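PDB 2YNQ: ESSB from Geobacillus thermodenitrificans, which probably serves as an integral membrane component of the type VII secretion system, with this extracellular domain as one part of it. Local coordinates for residues A35-P40 and W81-R86; E10-S15 and Y41-E46. All coordinates share one frame; numbering follows the deposited sequence.

Contact 1 of 2, residues A35-P40 and W81-R86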
loop_
_atom_site.group_PDB
_atom_site.type_symbol
_atom_site.label_atom_id
_atom_site.label_comp_id
_atom_site.label_asym_id
_atom_site.label_seq_id
_atom_site.Cartn_x
_atom_site.Cartn_y
_atom_site.Cartn_z
ATOM N N ALA D 35 -18.389 -7.916 -13.167
ATOM C CA ALA D 35 -18.420 -6.463 -13.250
ATOM C C ALA D 35 -19.035 -5.909 -11.992
ATOM O O ALA D 35 -20.150 -6.266 -11.648
ATOM C CB ALA D 35 -19.214 -6.005 -14.459
ATOM N N PRO D 36 -18.314 -5.017 -11.304
ATOM C CA PRO D 36 -18.776 -4.475 -10.027
ATOM C C PRO D 36 -20.009 -3.584 -10.150
ATOM O O PRO D 36 -20.794 -3.513 -9.211
ATOM C CB PRO D 36 -17.566 -3.663 -9.530
ATOM C CG PRO D 36 -16.781 -3.379 -10.724
ATOM C CD PRO D 36 -16.963 -4.536 -11.649
ATOM N N GLU D 37 -20.180 -2.927 -11.293
ATOM C CA GLU D 37 -21.266 -1.979 -11.488
ATOM C C GLU D 37 -22.633 -2.684 -11.471
ATOM O O GLU D 37 -23.640 -2.082 -11.132
ATOM C CB GLU D 37 -21.072 -1.168 -12.785
ATOM C CG GLU D 37 -19.719 -0.422 -12.916
ATOM C CD GLU D 37 -18.537 -1.349 -13.295
ATOM O OE1 GLU D 37 -18.745 -2.462 -13.823
ATOM O OE2 GLU D 37 -17.369 -0.972 -13.061
ATOM N N ASP D 38 -22.668 -3.964 -11.826
ATOM C CA ASP D 38 -23.939 -4.674 -11.830
ATOM C C ASP D 38 -24.222 -5.499 -10.568
ATOM O O ASP D 38 -25.265 -6.144 -10.465
ATOM C CB ASP D 38 -24.102 -5.555 -13.075
ATOM C CG ASP D 38 -25.563 -5.660 -13.496
ATOM O OD1 ASP D 38 -26.160 -4.570 -13.716
ATOM O OD2 ASP D 38 -26.120 -6.798 -13.559
ATOM N N MET D 39 -23.300 -5.481 -9.617
ATOM C CA MET D 39 -23.472 -6.240 -8.399
ATOM C C MET D 39 -24.549 -5.639 -7.503
ATOM O O MET D 39 -24.699 -4.418 -7.450
ATOM C CB MET D 39 -22.148 -6.285 -7.651
ATOM C CG MET D 39 -21.199 -7.318 -8.178
ATOM S SD MET D 39 -19.572 -7.153 -7.440
ATOM C CE MET D 39 -18.677 -8.360 -8.425
ATOM N N PRO D 40 -25.296 -6.482 -6.779
ATOM C CA PRO D 40 -26.139 -5.924 -5.737
ATOM C C PRO D 40 -25.288 -5.177 -4.705
ATOM O O PRO D 40 -24.117 -5.525 -4.454
ATOM C CB PRO D 40 -26.763 -7.163 -5.107
ATOM C CG PRO D 40 -26.744 -8.172 -6.217
ATOM C CD PRO D 40 -25.434 -7.940 -6.867
ATOM N N TRP D 81 -12.848 1.877 -4.573
ATOM C CA TRP D 81 -11.938 0.939 -3.928
ATOM C C TRP D 81 -11.814 -0.379 -4.670
ATOM O O TRP D 81 -10.743 -1.000 -4.672
ATOM C CB TRP D 81 -12.304 0.739 -2.450
ATOM C CG TRP D 81 -11.896 1.960 -1.660
ATOM C CD1 TRP D 81 -12.719 2.911 -1.122
ATOM C CD2 TRP D 81 -10.545 2.391 -1.390
ATOM N NE1 TRP D 81 -11.962 3.898 -0.520
ATOM C CE2 TRP D 81 -10.629 3.590 -0.655
ATOM C CE3 TRP D 81 -9.277 1.865 -1.687
ATOM C CZ2 TRP D 81 -9.489 4.286 -0.219
ATOM C CZ3 TRP D 81 -8.145 2.553 -1.252
ATOM C CH2 TRP D 81 -8.261 3.751 -0.525
ATOM N N ILE D 82 -12.896 -0.800 -5.320
ATOM C CA ILE D 82 -12.854 -2.013 -6.097
ATOM C C ILE D 82 -11.910 -1.819 -7.294
ATOM O O ILE D 82 -11.088 -2.704 -7.603
ATOM C CB ILE D 82 -14.267 -2.452 -6.561
ATOM C CG1 ILE D 82 -15.115 -2.909 -5.360
ATOM C CG2 ILE D 82 -14.156 -3.545 -7.635
ATOM C CD1 ILE D 82 -16.651 -3.051 -5.634
ATOM N N TYR D 83 -11.997 -0.668 -7.954
ATOM C CA TYR D 83 -11.072 -0.414 -9.079
ATOM C C TYR D 83 -9.642 -0.223 -8.636
ATOM O O TYR D 83 -8.704 -0.650 -9.336
ATOM C CB TYR D 83 -11.464 0.803 -9.903
ATOM C CG TYR D 83 -12.822 0.744 -10.533
ATOM C CD1 TYR D 83 -13.286 -0.410 -11.172
ATOM C CD2 TYR D 83 -13.636 1.876 -10.528
ATOM C CE1 TYR D 83 -14.562 -0.433 -11.759
ATOM C CE2 TYR D 83 -14.884 1.870 -11.111
ATOM C CZ TYR D 83 -15.345 0.711 -11.721
ATOM O OH TYR D 83 -16.596 0.755 -12.304
ATOM N N ILE D 84 -9.453 0.460 -7.511
ATOM C CA ILE D 84 -8.117 0.528 -6.938
ATOM C C ILE D 84 -7.643 -0.901 -6.726
ATOM O O ILE D 84 -6.543 -1.249 -7.142
ATOM C CB ILE D 84 -8.056 1.275 -5.595
ATOM C CG1 ILE D 84 -8.236 2.788 -5.790
ATOM C CG2 ILE D 84 -6.748 0.956 -4.898
ATOM C CD1 ILE D 84 -7.041 3.542 -6.497
ATOM N N GLY D 85 -8.482 -1.744 -6.115
ATOM C CA GLY D 85 -8.089 -3.137 -5.840
ATOM C C GLY D 85 -7.754 -3.934 -7.097
ATOM O O GLY D 85 -6.891 -4.800 -7.074
ATOM N N ARG D 86 -8.438 -3.640 -8.203
ATOM C CA ARG D 86 -8.232 -4.387 -9.444
ATOM C C ARG D 86 -7.153 -3.736 -10.300
ATOM O O ARG D 86 -6.910 -4.159 -11.420
ATOM C CB ARG D 86 -9.538 -4.529 -10.242
ATOM C CG ARG D 86 -10.572 -5.353 -9.543
ATOM C CD ARG D 86 -11.876 -5.525 -10.304
ATOM N NE ARG D 86 -12.666 -6.609 -9.689
ATOM C CZ ARG D 86 -13.763 -7.151 -10.211
ATOM N NH1 ARG D 86 -14.243 -6.731 -11.377
ATOM N NH2 ARG D 86 -14.375 -8.139 -9.567
#
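The Tyr83 ring and the Arg86 guanidinium are the flat groups here, and the ring of Pro36 meets both. Pro36 CG approaches the tyrosine ring obliquely, 3.8 Å from Tyr83 CE1, while Pro36 CD comes obliquely upon the guanidinium. The Glu37 carboxylate is modelled at the edge of the Tyr83 ring, too close to the phenol for any bond to be read there, so its placement is doubtful. The contact joins two parts of an all-helical extracellular domain: residues 35-40, in the loop between helices 24-31 and 41-53, lie against the last turn of helix 75-85. Pro36 is the buried wedge of the loop, covered by three side chains in turn. Its CB rests on Ile82, with Ile82 CG2 3.9 Å and Ile82 CD1 4.0 Å away. The isoleucine can offer both methyls because CG2 lies anti to the backbone N while CG1 stands beside it (chi1 -68°). Tyr83 runs roughly perpendicular to the proline, and its ring also packs on Ala92 and Leu95 of helix 89-99, so it links the loop side to the next helix. Arg86, where the chain leaves helix 75-85, reaches the loop with its chain fully extended through chi2 (-180°). Its polar end is held elsewhere: NH1 donates to Tyr34 O, and weaker bonds run from NH2 to Leu31 O and from NE to Tyr51 OH. The bond to Tyr34 O, helped by the two weak ones, probably orients the guanidinium beside the proline. Within the loop, Met39 N bonds Pro36 O at 3.2 Å, and Met39 CE lies near Arg86 NH2, a loose 4.5 Å approach. Pro36 CD lies 3.5 Å from Arg86 NH1.

Contact 2 of 2, residues E10-S15 and Y41-E46; sequences EAYIQS and YVIQYE
This is a buried helix-helix contact near the N-terminal end of the domain, where helix 7-19 packs on helix 41-53. The axes of the two short segments come within 10.6 Å of each other, and their N-to-C directions differ by 49°. Two pairs, one turn apart along each helix, carry the contact: Tyr12 with Ile43, and Ser15 with Glu46. Ile43 lays its side chain over one face of the Tyr12 ring in a CH-pi contact, its CG1 4.1 Å from the ring centroid and offset toward the rim. Its other branch, CG2, sits 3.8 Å from Tyr12 CD1, and its end methyl CD1 reaches back to Tyr12 CB at 3.9 Å. With CG1 anti to the carbonyl carbon (chi1 -56°), the isoleucine lies along the CG-CD1-CE1 side of the ring, CG1 over its face, the two side chains crossing almost at right angles. Trimming Ile43 to an alanine would probably uncover this face of Tyr12, open a gap between the helices and let the ring turn more freely. One turn on, Ser15 OG lies 3.0 Å from Glu46 OE1 in a hydrogen bond that is not settled, since Tyr12 O, 3.3 Å from Ser15 OG, competes for the same proton. The serine hydroxyl stands between its own N and carbonyl carbon (chi1 71°), which places it near both acceptors. The second carboxylate oxygen, Glu46 OE2, is hydrogen-bonded to Thr16 OG1, and Ser15 OG may add a second hydroxyl at OE1. The nearby carbonyl of Ser15 might favour protonation of the acid somewhat. Leu31 of helix 24-31 touches Tyr12, Ser15 and Ile43 together, giving the three-helix packing of an all-alpha domain, in which the first and third helices meet beside the end of the second.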
loop_
_atom_site.group_PDB
_atom_site.type_symbol
_atom_site.label_atom_id
_atom_site.label_comp_id
_atom_site.label_asym_id
_atom_site.label_seq_id
_atom_site.Cartn_x
_atom_site.Cartn_y
_atom_site.Cartn_z
ATOM N N GLU D 10 -24.764 -18.038 -7.692
ATOM C CA GLU D 10 -23.944 -18.910 -6.838
ATOM C C GLU D 10 -22.679 -18.233 -6.259
ATOM O O GLU D 10 -22.335 -18.448 -5.091
ATOM C CB GLU D 10 -23.562 -20.199 -7.577
ATOM C CG GLU D 10 -24.751 -21.107 -7.907
ATOM C CD GLU D 10 -24.365 -22.341 -8.748
ATOM O OE1 GLU D 10 -23.298 -22.327 -9.429
ATOM O OE2 GLU D 10 -25.143 -23.326 -8.746
ATOM N N ALA D 11 -21.998 -17.426 -7.070
ATOM C CA ALA D 11 -20.789 -16.710 -6.637
ATOM C C ALA D 11 -21.090 -15.700 -5.536
ATOM O O ALA D 11 -20.291 -15.536 -4.614
ATOM C CB ALA D 11 -20.105 -16.017 -7.825
ATOM N N TYR D 12 -22.250 -15.042 -5.640
ATOM C CA TYR D 12 -22.763 -14.146 -4.601
ATOM C C TYR D 12 -22.982 -14.845 -3.262
ATOM O O TYR D 12 -22.667 -14.279 -2.220
ATOM C CB TYR D 12 -24.071 -13.485 -5.033
ATOM C CG TYR D 12 -23.950 -12.491 -6.170
ATOM C CD1 TYR D 12 -22.703 -12.054 -6.626
ATOM C CD2 TYR D 12 -25.089 -11.998 -6.796
ATOM C CE1 TYR D 12 -22.600 -11.152 -7.672
ATOM C CE2 TYR D 12 -25.002 -11.093 -7.834
ATOM C CZ TYR D 12 -23.756 -10.672 -8.266
ATOM O OH TYR D 12 -23.678 -9.765 -9.295
ATOM N N ILE D 13 -23.530 -16.061 -3.297
ATOM C CA ILE D 13 -23.752 -16.831 -2.092
ATOM C C ILE D 13 -22.384 -17.228 -1.563
ATOM O O ILE D 13 -22.096 -17.088 -0.371
ATOM C CB ILE D 13 -24.631 -18.093 -2.355
ATOM C CG1 ILE D 13 -26.075 -17.714 -2.727
ATOM C CG2 ILE D 13 -24.560 -19.090 -1.195
ATOM C CD1 ILE D 13 -26.845 -16.853 -1.681
ATOM N N GLN D 14 -21.533 -17.694 -2.464
ATOM C CA GLN D 14 -20.187 -18.104 -2.086
ATOM C C GLN D 14 -19.337 -16.965 -1.489
ATOM O O GLN D 14 -18.647 -17.168 -0.490
ATOM C CB GLN D 14 -19.494 -18.782 -3.266
ATOM C CG GLN D 14 -18.078 -19.244 -2.988
ATOM C CD GLN D 14 -17.452 -19.925 -4.214
ATOM O OE1 GLN D 14 -18.116 -20.731 -4.898
ATOM N NE2 GLN D 14 -16.181 -19.590 -4.510
ATOM N N SER D 15 -19.413 -15.768 -2.066
ATOM C CA SER D 15 -18.651 -14.645 -1.525
ATOM C C SER D 15 -19.197 -14.188 -0.176
ATOM O O SER D 15 -18.435 -13.697 0.663
ATOM C CB SER D 15 -18.563 -13.470 -2.511
ATOM O OG SER D 15 -19.794 -12.809 -2.650
ATOM N N TYR D 41 -25.886 -4.159 -4.109
ATOM C CA TYR D 41 -25.211 -3.271 -3.183
ATOM C C TYR D 41 -24.501 -4.015 -2.039
ATOM O O TYR D 41 -23.347 -3.721 -1.718
ATOM C CB TYR D 41 -26.220 -2.221 -2.698
ATOM C CG TYR D 41 -25.693 -1.241 -1.680
ATOM C CD1 TYR D 41 -24.788 -0.238 -2.044
ATOM C CD2 TYR D 41 -26.104 -1.308 -0.352
ATOM C CE1 TYR D 41 -24.311 0.662 -1.109
ATOM C CE2 TYR D 41 -25.626 -0.405 0.586
ATOM C CZ TYR D 41 -24.731 0.570 0.205
ATOM O OH TYR D 41 -24.263 1.458 1.141
ATOM N N VAL D 42 -25.139 -5.032 -1.467
ATOM C CA VAL D 42 -24.484 -5.812 -0.421
ATOM C C VAL D 42 -23.233 -6.522 -0.958
ATOM O O VAL D 42 -22.258 -6.699 -0.226
ATOM C CB VAL D 42 -25.474 -6.809 0.273
ATOM C CG1 VAL D 42 -26.028 -7.859 -0.705
ATOM C CG2 VAL D 42 -24.839 -7.476 1.506
ATOM N N ILE D 43 -23.247 -6.927 -2.230
ATOM C CA ILE D 43 -22.104 -7.634 -2.804
ATOM C C ILE D 43 -20.982 -6.625 -3.126
ATOM O O ILE D 43 -19.812 -6.871 -2.835
ATOM C CB ILE D 43 -22.504 -8.492 -4.045
ATOM C CG1 ILE D 43 -23.641 -9.490 -3.711
ATOM C CG2 ILE D 43 -21.292 -9.162 -4.671
ATOM C CD1 ILE D 43 -23.376 -10.489 -2.571
ATOM N N GLN D 44 -21.348 -5.474 -3.689
ATOM C CA GLN D 44 -20.398 -4.379 -3.789
ATOM C C GLN D 44 -19.725 -4.103 -2.432
ATOM O O GLN D 44 -18.514 -3.869 -2.376
ATOM C CB GLN D 44 -21.079 -3.113 -4.321
ATOM C CG GLN D 44 -21.530 -3.194 -5.778
ATOM C CD GLN D 44 -22.355 -1.985 -6.170
ATOM O OE1 GLN D 44 -23.022 -1.384 -5.325
ATOM N NE2 GLN D 44 -22.324 -1.625 -7.451
ATOM N N TYR D 45 -20.515 -4.151 -1.353
ATOM C CA TYR D 45 -20.027 -3.921 0.008
ATOM C C TYR D 45 -18.986 -4.949 0.405
ATOM O O TYR D 45 -17.928 -4.595 0.943
ATOM C CB TYR D 45 -21.185 -3.956 1.019
ATOM C CG TYR D 45 -20.732 -3.989 2.465
ATOM C CD1 TYR D 45 -20.140 -2.873 3.047
ATOM C CD2 TYR D 45 -20.879 -5.143 3.249
ATOM C CE1 TYR D 45 -19.701 -2.902 4.374
ATOM C CE2 TYR D 45 -20.448 -5.187 4.580
ATOM C CZ TYR D 45 -19.859 -4.060 5.145
ATOM O OH TYR D 45 -19.412 -4.053 6.467
ATOM N N GLU D 46 -19.298 -6.222 0.149
ATOM C CA GLU D 46 -18.406 -7.327 0.467
ATOM C C GLU D 46 -17.076 -7.187 -0.267
ATOM O O GLU D 46 -16.006 -7.326 0.351
ATOM C CB GLU D 46 -19.044 -8.690 0.134
ATOM C CG GLU D 46 -20.238 -9.078 1.019
ATOM C CD GLU D 46 -20.959 -10.372 0.555
ATOM O OE1 GLU D 46 -20.431 -11.132 -0.290
ATOM O OE2 GLU D 46 -22.078 -10.640 1.042
#

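Overall arrangement
Along the chain the two contacts interleave: 10-15, 35-40, 41-46, then 81-86. Their centres lie 11 Å apart, on the same side of the centre of the chain. Segment 35-40 of contact 1 runs straight into helix 41-53 of contact 2, so one loop-helix unit meets helix 7-19 as well as helix 75-85. They also touch directly: Pro40 and Met39 pack on the Tyr12 ring and hydroxyl, and Pro36 O probably accepts a hydrogen bond from Gln44 NE2, 3.0 Å away. Together they join helices 7-19, 41-53 and 75-85, with the loop that follows helix 24-31, within the YukC-family extracellular domain, without involving the other chain of the assembly.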